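Local coordinates for uncharacterized protein (Leishmania infantum, PDB 4TYZ), which is of unknown function but may bind and transfer sterols, and is present here as its C-terminal GRAM domain, of PH-like fold, at residues 14-19 / 39-44; 25-30 / 89-94; 63-68 / 98-103. One frame throughout, in Å; residues are numbered along the deposited sequence.

Interaction 1: residues 14-19 / 39-44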
loop_
_atom_site.group_PDB
_atom_site.type_symbol
_atom_site.label_atom_id
_atom_site.label_comp_id
_atom_site.label_asym_id
_atom_site.label_seq_id
_atom_site.Cartn_x
_atom_site.Cartn_y
_atom_site.Cartn_z
ATOM N N ALA A 14 9.517 -9.372 10.413
ATOM C CA ALA A 14 10.972 -9.462 10.271
ATOM C C ALA A 14 11.441 -10.643 9.417
ATOM O O ALA A 14 12.576 -10.647 8.933
ATOM C CB ALA A 14 11.638 -9.517 11.653
ATOM N N GLY A 15 10.576 -11.634 9.228
ATOM C CA GLY A 15 10.910 -12.746 8.351
ATOM C C GLY A 15 10.432 -12.580 6.922
ATOM O O GLY A 15 10.710 -13.421 6.060
ATOM N N GLU A 16 9.689 -11.508 6.669
ATOM C CA GLU A 16 9.172 -11.242 5.327
ATOM C C GLU A 16 10.212 -10.573 4.442
ATOM O O GLU A 16 10.827 -9.601 4.847
ATOM C CB GLU A 16 7.945 -10.337 5.405
ATOM C CG GLU A 16 6.722 -10.992 6.022
ATOM C CD GLU A 16 6.101 -12.010 5.087
ATOM O OE1 GLU A 16 5.607 -11.605 4.014
ATOM O OE2 GLU A 16 6.130 -13.207 5.421
ATOM N N THR A 17 10.403 -11.094 3.238
ATOM C CA THR A 17 11.233 -10.386 2.277
ATOM C C THR A 17 10.478 -9.184 1.719
ATOM O O THR A 17 9.254 -9.209 1.561
ATOM C CB THR A 17 11.665 -11.281 1.119
ATOM O OG1 THR A 17 10.512 -11.939 0.587
ATOM C CG2 THR A 17 12.664 -12.319 1.599
ATOM N N LEU A 18 11.219 -8.119 1.444
ATOM C CA LEU A 18 10.629 -6.937 0.850
ATOM C C LEU A 18 10.751 -7.091 -0.661
ATOM O O LEU A 18 11.850 -6.991 -1.224
ATOM C CB LEU A 18 11.321 -5.663 1.346
ATOM C CG LEU A 18 10.672 -4.360 0.879
ATOM C CD1 LEU A 18 9.218 -4.296 1.326
ATOM C CD2 LEU A 18 11.436 -3.142 1.405
ATOM N N LEU A 19 9.628 -7.368 -1.317
ATOM C CA LEU A 19 9.640 -7.645 -2.751
ATOM C C LEU A 19 9.672 -6.376 -3.574
ATOM O O LEU A 19 10.318 -6.326 -4.620
ATOM C CB LEU A 19 8.421 -8.477 -3.151
ATOM C CG LEU A 19 8.297 -9.836 -2.473
ATOM C CD1 LEU A 19 7.005 -10.508 -2.893
ATOM C CD2 LEU A 19 9.502 -10.704 -2.818
ATOM N N ILE A 39 5.441 -4.183 -0.400
ATOM C CA ILE A 39 4.874 -5.447 -0.840
ATOM C C ILE A 39 5.793 -6.582 -0.391
ATOM O O ILE A 39 6.982 -6.595 -0.712
ATOM C CB ILE A 39 4.688 -5.451 -2.355
ATOM C CG1 ILE A 39 3.629 -4.400 -2.724
ATOM C CG2 ILE A 39 4.301 -6.830 -2.857
ATOM C CD1 ILE A 39 3.569 -4.086 -4.169
ATOM N N THR A 40 5.242 -7.497 0.399
ATOM C CA THR A 40 5.972 -8.670 0.835
ATOM C C THR A 40 5.187 -9.895 0.366
ATOM O O THR A 40 4.112 -9.751 -0.229
ATOM C CB THR A 40 6.183 -8.679 2.382
ATOM O OG1 THR A 40 4.999 -9.157 3.039
ATOM C CG2 THR A 40 6.526 -7.285 2.885
ATOM N N PRO A 41 5.725 -11.102 0.582
ATOM C CA PRO A 41 4.953 -12.237 0.064
ATOM C C PRO A 41 3.565 -12.405 0.706
ATOM O O PRO A 41 2.651 -12.879 0.030
ATOM C CB PRO A 41 5.854 -13.438 0.383
ATOM C CG PRO A 41 7.248 -12.865 0.396
ATOM C CD PRO A 41 7.084 -11.492 1.006
ATOM N N HIS A 42 3.397 -11.997 1.962
ATOM C CA HIS A 42 2.120 -12.204 2.652
ATOM C C HIS A 42 1.384 -10.921 3.028
ATOM O O HIS A 42 0.209 -10.988 3.405
ATOM C CB HIS A 42 2.332 -13.031 3.923
ATOM C CG HIS A 42 2.821 -14.415 3.658
ATOM N ND1 HIS A 42 4.105 -14.819 3.955
ATOM C CD2 HIS A 42 2.205 -15.482 3.098
ATOM C CE1 HIS A 42 4.257 -16.082 3.592
ATOM N NE2 HIS A 42 3.123 -16.507 3.072
ATOM N N TRP A 43 2.059 -9.776 2.920
ATOM C CA TRP A 43 1.525 -8.522 3.462
ATOM C C TRP A 43 1.621 -7.336 2.536
ATOM O O TRP A 43 2.573 -7.168 1.773
ATOM C CB TRP A 43 2.250 -8.146 4.784
ATOM C CG TRP A 43 2.054 -9.172 5.847
ATOM C CD1 TRP A 43 2.770 -10.324 6.012
ATOM C CD2 TRP A 43 1.060 -9.163 6.879
ATOM N NE1 TRP A 43 2.283 -11.038 7.088
ATOM C CE2 TRP A 43 1.233 -10.346 7.636
ATOM C CE3 TRP A 43 0.042 -8.271 7.239
ATOM C CZ2 TRP A 43 0.434 -10.655 8.744
ATOM C CZ3 TRP A 43 -0.761 -8.579 8.334
ATOM C CH2 TRP A 43 -0.561 -9.765 9.072
ATOM N N LEU A 44 0.587 -6.520 2.637
ATOM C CA LEU A 44 0.553 -5.209 2.029
ATOM C C LEU A 44 0.661 -4.201 3.154
ATOM O O LEU A 44 -0.186 -4.174 4.041
ATOM C CB LEU A 44 -0.740 -5.009 1.247
ATOM C CG LEU A 44 -0.817 -3.605 0.673
ATOM C CD1 LEU A 44 0.353 -3.393 -0.259
ATOM C CD2 LEU A 44 -2.148 -3.387 -0.036
#

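Interaction 2: residues 25-30 / 89-94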
loop_
_atom_site.group_PDB
_atom_site.type_symbol
_atom_site.label_atom_id
_atom_site.label_comp_id
_atom_site.label_asym_id
_atom_site.label_seq_id
_atom_site.Cartn_x
_atom_site.Cartn_y
_atom_site.Cartn_z
ATOM N N ALA A 25 0.501 8.003 -1.219
ATOM C CA ALA A 25 -0.046 8.614 -0.030
ATOM C C ALA A 25 -1.271 7.845 0.387
ATOM O O ALA A 25 -2.020 7.335 -0.440
ATOM C CB ALA A 25 -0.380 10.074 -0.262
ATOM N N TRP A 26 -1.458 7.763 1.689
ATOM C CA TRP A 26 -2.641 7.155 2.269
ATOM C C TRP A 26 -3.636 8.280 2.524
ATOM O O TRP A 26 -3.296 9.288 3.150
ATOM C CB TRP A 26 -2.249 6.421 3.548
ATOM C CG TRP A 26 -3.322 5.675 4.250
ATOM C CD1 TRP A 26 -4.571 5.374 3.789
ATOM C CD2 TRP A 26 -3.239 5.144 5.571
ATOM N NE1 TRP A 26 -5.268 4.674 4.748
ATOM C CE2 TRP A 26 -4.473 4.527 5.853
ATOM C CE3 TRP A 26 -2.235 5.135 6.549
ATOM C CZ2 TRP A 26 -4.728 3.889 7.069
ATOM C CZ3 TRP A 26 -2.493 4.507 7.761
ATOM C CH2 TRP A 26 -3.728 3.888 8.002
ATOM N N VAL A 27 -4.855 8.144 2.012
ATOM C CA VAL A 27 -5.850 9.177 2.236
ATOM C C VAL A 27 -7.015 8.579 2.996
ATOM O O VAL A 27 -7.508 7.494 2.654
ATOM C CB VAL A 27 -6.333 9.820 0.914
ATOM C CG1 VAL A 27 -7.523 10.740 1.170
ATOM C CG2 VAL A 27 -5.209 10.610 0.289
ATOM N N GLU A 28 -7.435 9.277 4.041
ATOM C CA GLU A 28 -8.613 8.878 4.796
ATOM C C GLU A 28 -9.419 10.123 5.077
ATOM O O GLU A 28 -9.008 10.973 5.868
ATOM C CB GLU A 28 -8.231 8.165 6.090
ATOM C CG GLU A 28 -9.435 7.675 6.880
ATOM C CD GLU A 28 -9.037 7.111 8.224
ATOM O OE1 GLU A 28 -8.642 5.927 8.272
ATOM O OE2 GLU A 28 -9.104 7.861 9.222
ATOM N N GLY A 29 -10.558 10.228 4.407
ATOM C CA GLY A 29 -11.330 11.453 4.429
ATOM C C GLY A 29 -10.485 12.627 3.974
ATOM O O GLY A 29 -9.936 12.618 2.871
ATOM N N SER A 30 -10.357 13.629 4.835
ATOM C CA SER A 30 -9.646 14.853 4.469
ATOM C C SER A 30 -8.167 14.809 4.837
ATOM O O SER A 30 -7.438 15.773 4.599
ATOM C CB SER A 30 -10.304 16.068 5.129
ATOM O OG SER A 30 -10.342 15.943 6.545
ATOM N N PHE A 89 -7.674 3.791 0.857
ATOM C CA PHE A 89 -7.411 4.613 -0.320
ATOM C C PHE A 89 -5.939 4.995 -0.391
ATOM O O PHE A 89 -5.416 5.658 0.513
ATOM C CB PHE A 89 -8.271 5.871 -0.302
ATOM C CG PHE A 89 -9.745 5.602 -0.395
ATOM C CD1 PHE A 89 -10.351 5.442 -1.628
ATOM C CD2 PHE A 89 -10.523 5.539 0.746
ATOM C CE1 PHE A 89 -11.711 5.211 -1.725
ATOM C CE2 PHE A 89 -11.893 5.307 0.657
ATOM C CZ PHE A 89 -12.480 5.144 -0.581
ATOM N N LEU A 90 -5.271 4.568 -1.458
ATOM C CA LEU A 90 -3.877 4.944 -1.700
ATOM C C LEU A 90 -3.809 5.801 -2.952
ATOM O O LEU A 90 -4.348 5.440 -3.992
ATOM C CB LEU A 90 -2.993 3.715 -1.844
ATOM C CG LEU A 90 -3.038 2.760 -0.654
ATOM C CD1 LEU A 90 -2.423 1.433 -1.046
ATOM C CD2 LEU A 90 -2.302 3.371 0.520
ATOM N N THR A 91 -3.161 6.952 -2.857
ATOM C CA THR A 91 -3.179 7.953 -3.924
ATOM C C THR A 91 -1.772 8.463 -4.241
ATOM O O THR A 91 -0.806 8.063 -3.608
ATOM C CB THR A 91 -4.065 9.166 -3.543
ATOM O OG1 THR A 91 -3.417 9.933 -2.516
ATOM C CG2 THR A 91 -5.421 8.719 -3.037
ATOM N N ASN A 92 -1.669 9.388 -5.203
ATOM C CA ASN A 92 -0.404 10.056 -5.513
ATOM C C ASN A 92 0.721 9.074 -5.848
ATOM O O ASN A 92 1.883 9.296 -5.500
ATOM C CB ASN A 92 0.019 10.957 -4.342
ATOM C CG ASN A 92 1.101 11.958 -4.721
ATOM O OD1 ASN A 92 1.066 12.558 -5.800
ATOM N ND2 ASN A 92 2.069 12.145 -3.830
ATOM N N PHE A 93 0.380 7.980 -6.527
ATOM C CA PHE A 93 1.422 7.057 -6.975
ATOM C C PHE A 93 2.263 7.704 -8.061
ATOM O O PHE A 93 1.719 8.361 -8.949
ATOM C CB PHE A 93 0.822 5.764 -7.525
ATOM C CG PHE A 93 0.403 4.788 -6.473
ATOM C CD1 PHE A 93 1.304 3.864 -5.970
ATOM C CD2 PHE A 93 -0.898 4.785 -5.993
ATOM C CE1 PHE A 93 0.910 2.963 -4.998
ATOM C CE2 PHE A 93 -1.297 3.894 -5.026
ATOM C CZ PHE A 93 -0.397 2.972 -4.529
ATOM N N LEU A 94 3.576 7.497 -8.014
ATOM C CA LEU A 94 4.442 7.864 -9.129
ATOM C C LEU A 94 4.451 6.764 -10.188
ATOM O O LEU A 94 4.609 7.033 -11.382
ATOM C CB LEU A 94 5.864 8.127 -8.643
ATOM C CG LEU A 94 6.006 9.233 -7.598
ATOM C CD1 LEU A 94 7.467 9.394 -7.203
ATOM C CD2 LEU A 94 5.427 10.542 -8.120
HETATM O O HOH W 1 -8.010 4.997 3.454
#

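Interaction 3: residues 63-68 / 98-103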
loop_
_atom_site.group_PDB
_atom_site.type_symbol
_atom_site.label_atom_id
_atom_site.label_comp_id
_atom_site.label_asym_id
_atom_site.label_seq_id
_atom_site.Cartn_x
_atom_site.Cartn_y
_atom_site.Cartn_z
ATOM N N LYS A 63 -10.269 -8.332 -0.089
ATOM C CA LYS A 63 -11.371 -8.822 -0.910
ATOM C C LYS A 63 -11.257 -8.385 -2.370
ATOM O O LYS A 63 -11.613 -9.134 -3.289
ATOM C CB LYS A 63 -12.706 -8.340 -0.321
ATOM C CG LYS A 63 -13.949 -8.728 -1.127
ATOM C CD LYS A 63 -15.197 -8.182 -0.448
ATOM C CE LYS A 63 -16.461 -8.704 -1.111
ATOM N NZ LYS A 63 -17.680 -8.312 -0.350
ATOM N N ASP A 64 -10.765 -7.169 -2.589
ATOM C CA ASP A 64 -10.682 -6.618 -3.943
ATOM C C ASP A 64 -9.671 -5.496 -3.978
ATOM O O ASP A 64 -9.389 -4.870 -2.967
ATOM C CB ASP A 64 -12.060 -6.127 -4.422
ATOM C CG ASP A 64 -12.161 -6.023 -5.934
ATOM O OD1 ASP A 64 -11.228 -6.472 -6.638
ATOM O OD2 ASP A 64 -13.200 -5.512 -6.424
ATOM N N ILE A 65 -9.105 -5.264 -5.156
ATOM C CA ILE A 65 -8.147 -4.185 -5.380
ATOM C C ILE A 65 -8.543 -3.528 -6.690
ATOM O O ILE A 65 -8.605 -4.196 -7.726
ATOM C CB ILE A 65 -6.696 -4.692 -5.446
ATOM C CG1 ILE A 65 -6.340 -5.449 -4.168
ATOM C CG2 ILE A 65 -5.721 -3.531 -5.680
ATOM C CD1 ILE A 65 -4.916 -5.998 -4.141
ATOM N N ILE A 66 -8.833 -2.228 -6.640
ATOM C CA ILE A 66 -9.337 -1.491 -7.799
ATOM C C ILE A 66 -8.356 -0.408 -8.229
ATOM O O ILE A 66 -7.843 0.329 -7.384
ATOM C CB ILE A 66 -10.686 -0.838 -7.481
ATOM C CG1 ILE A 66 -11.725 -1.921 -7.164
ATOM C CG2 ILE A 66 -11.138 0.053 -8.618
ATOM C CD1 ILE A 66 -13.060 -1.362 -6.721
ATOM N N LYS A 67 -8.075 -0.333 -9.528
ATOM C CA LYS A 67 -7.241 0.729 -10.074
ATOM C C LYS A 67 -8.185 1.864 -10.440
ATOM O O LYS A 67 -8.777 1.864 -11.520
ATOM C CB LYS A 67 -6.434 0.239 -11.286
ATOM C CG LYS A 67 -5.220 1.098 -11.597
ATOM C CD LYS A 67 -4.704 0.908 -13.011
ATOM C CE LYS A 67 -3.983 -0.419 -13.209
ATOM N NZ LYS A 67 -3.298 -0.441 -14.556
ATOM N N SER A 68 -8.341 2.816 -9.522
ATOM C CA SER A 68 -9.415 3.808 -9.583
ATOM C C SER A 68 -9.480 4.574 -10.896
ATOM O O SER A 68 -8.464 5.034 -11.419
ATOM C CB SER A 68 -9.278 4.816 -8.434
ATOM O OG SER A 68 -9.068 4.163 -7.194
ATOM N N GLN A 98 2.792 -0.001 -12.174
ATOM C CA GLN A 98 3.763 -0.943 -11.634
ATOM C C GLN A 98 3.340 -1.408 -10.247
ATOM O O GLN A 98 3.459 -2.591 -9.928
ATOM C CB GLN A 98 5.162 -0.325 -11.570
ATOM C CG GLN A 98 5.852 -0.163 -12.912
ATOM C CD GLN A 98 7.191 0.541 -12.776
ATOM O OE1 GLN A 98 7.640 0.836 -11.665
ATOM N NE2 GLN A 98 7.838 0.813 -13.906
ATOM N N ALA A 99 2.846 -0.478 -9.429
ATOM C CA ALA A 99 2.390 -0.817 -8.076
ATOM C C ALA A 99 1.234 -1.797 -8.152
ATOM O O ALA A 99 1.195 -2.794 -7.427
ATOM C CB ALA A 99 1.966 0.437 -7.301
ATOM N N TYR A 100 0.289 -1.509 -9.039
ATOM C CA TYR A 100 -0.901 -2.340 -9.151
ATOM C C TYR A 100 -0.502 -3.735 -9.630
ATOM O O TYR A 100 -0.987 -4.740 -9.109
ATOM C CB TYR A 100 -1.922 -1.687 -10.084
ATOM C CG TYR A 100 -3.197 -2.474 -10.219
ATOM C CD1 TYR A 100 -4.237 -2.308 -9.316
ATOM C CD2 TYR A 100 -3.363 -3.375 -11.261
ATOM C CE1 TYR A 100 -5.413 -3.037 -9.438
ATOM C CE2 TYR A 100 -4.533 -4.094 -11.399
ATOM C CZ TYR A 100 -5.544 -3.924 -10.483
ATOM O OH TYR A 100 -6.707 -4.654 -10.626
ATOM N N SER A 101 0.411 -3.793 -10.595
ATOM C CA SER A 101 0.897 -5.081 -11.080
ATOM C C SER A 101 1.580 -5.879 -9.981
ATOM O O SER A 101 1.380 -7.092 -9.863
ATOM C CB SER A 101 1.852 -4.879 -12.251
ATOM O OG SER A 101 1.137 -4.391 -13.373
ATOM N N ALA A 102 2.390 -5.200 -9.174
ATOM C CA ALA A 102 3.099 -5.879 -8.093
ATOM C C ALA A 102 2.107 -6.396 -7.045
ATOM O O ALA A 102 2.255 -7.510 -6.541
ATOM C CB ALA A 102 4.126 -4.950 -7.468
ATOM N N LEU A 103 1.080 -5.598 -6.750
ATOM C CA LEU A 103 -0.003 -6.033 -5.864
ATOM C C LEU A 103 -0.707 -7.265 -6.398
ATOM O O LEU A 103 -0.876 -8.235 -5.664
ATOM C CB LEU A 103 -1.041 -4.927 -5.660
ATOM C CG LEU A 103 -0.579 -3.768 -4.802
ATOM C CD1 LEU A 103 -1.719 -2.794 -4.604
ATOM C CD2 LEU A 103 -0.104 -4.306 -3.489
HETATM O O HOH W 2 -1.075 -2.257 -13.979
#

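Interaction 1: residues 14-19 / 39-44
Glu16 reaches across from the loop that precedes the first strand of the sheet and puts its carboxylate into the tight turn Thr40-Trp43. CG stands anti to its own carbonyl carbon and the chain then bends at chi2 (-73°), which lets the acid come down on the turn crosswise to the side chains it meets. OE1 takes two bonds. Thr40 OG1 donates to the anti lone pair of Glu16 OE1 at 2.7 Å, and the amide N of His42 arrives at the same oxygen on the syn side at 3.0 Å. The other oxygen is held by the imidazole: His42 ND1 lies 3.0 Å from Glu16 OE2, the bond is almost straight at 173°, and the oxygen sits in the ring plane, though ring and carboxylate are twisted 50° against each other. Three donors on two oxygens fix the rotation of the carboxylate, and the negative charge would be expected to favour a protonated His42. The edge of the Trp43 indole, at CD1, borders OE1 as well.

At Thr17 the contact turns to backbone and ring: Thr17 O lies 3.2 Å from Pro41 CD. Leu18 turns its CB off the turn, yet Leu18 CD1 comes back to 3.8 Å from Ile39 O. Leu19 closes the contact, Leu19 N donating to Ile39 O at 2.8 Å while CD1 crosses the Pro41 ring at a slant beside N and CD.

The turn gripped by Glu16 joins strands 31-39 and 43-48. Arg7 of helix 2-9 bonds Glu16 O, strand 54-58 lies beside His42 and Trp43, and Leu19 and Ile39 rest on the C-terminal helix 96-107 at Gln106, Ala102 and Leu103.

Interaction 2: residues 25-30 / 89-94
The indole of Trp26 meets strand 87-91 by its edge: CD1 lies 3.4 Å from Phe89 O, in the plane of the ring. CD2 of Leu90 approaches the same indole obliquely. Trp26 NE1 makes a weak bond to a water that also donates to Val27 O and accepts from Phe89 N, so one molecule bridges the two strands where their direct pairing runs out. The Phe89 ring has Val27 O at its edge.

The backbones pair antiparallel. Ala25 and Thr91 form a hydrogen-bonded pair, Ala25 N to Thr91 O and Thr91 N to Ala25 O, both 2.7 Å, the bond into Ala25 O lying in its carbonyl plane. Trp26 and Leu90 are the next, non-hydrogen-bonded pair, and beyond them Val27 N reaches Phe89 O at 3.0 Å and 175°. On the face shared by Ala25, Val27 and Thr91, Val27 CG2 packs crosswise on Thr91. Asn92 lays its CB against that of Ala25, its amide ND2 being taken by Gln34.

Strand 20-28 pairs here with strand 87-91, consistent with the PH-like fold expected of a GRAM domain, in which the first and last strands lie side by side.

Interaction 3: residues 63-68 / 98-103
Helix 96-107, the C-terminal helix of this PH-like domain, packs on the outermost strand 62-67, Tyr100 meeting Ile65 and Lys67. The two segments run nearly antiparallel, their axes 9.9 Å apart. With CG anti to the backbone N (chi1 -178°), the Tyr100 ring extends from the helix to the strand and passes Ile65 in the opposite direction. Ile65 CG2 packs obliquely on the ring, 3.8 Å from Tyr100 CE1, and Ile65 CG2 also meets Leu103 CD1 at 4.2 Å. Tyr100 OH makes a weak, long bond of 3.5 Å to Ile65 O, which lies in the ring plane at the edge.

Lys67 lies over one face of the ring. Its chain leaves the strand extended and then bends at chi3 (-73°), which brings Lys67 CE to a CH-π contact 4.0 Å from the Tyr100 centroid; CB rests over the rim of the same face. The ammonium end runs on past the ring to a salt bridge with Asp97, and its NZ also donates to a water that reaches Ser101 OG.

Further along the helix, Met104 and Trp107 continue the packing on Ile65. A classic β bulge at Lys63 and Asp64, both facing Lys81, puts an extra residue into the pairing with strand 78-82 just ahead of Ile65. A C-terminal helix packed on the curved sheet is the hallmark of the PH superfold.

In the fold
Interactions 1 and 3 both bear on helix 96-107: Ile39 CD1 of the first packs on Ala102 CB of the second at 3.5 Å, and Leu44 on Leu103, so these two contacts meet in the apolar layer beneath the helix. Interaction 2 joins that layer through Phe93, which rests on Ala99. All three are partly buried and reach the same sheet, interaction 1 centred about 12 Å from the chain's centre, interactions 2 and 3 about 9 Å. Chemistry differs with place. Residues 14-19 / 39-44 are held mainly by a charged acid, 25-30 / 89-94 by backbone pairing between adjacent strands, and 63-68 / 98-103 by side chains packing a helix on an outermost strand.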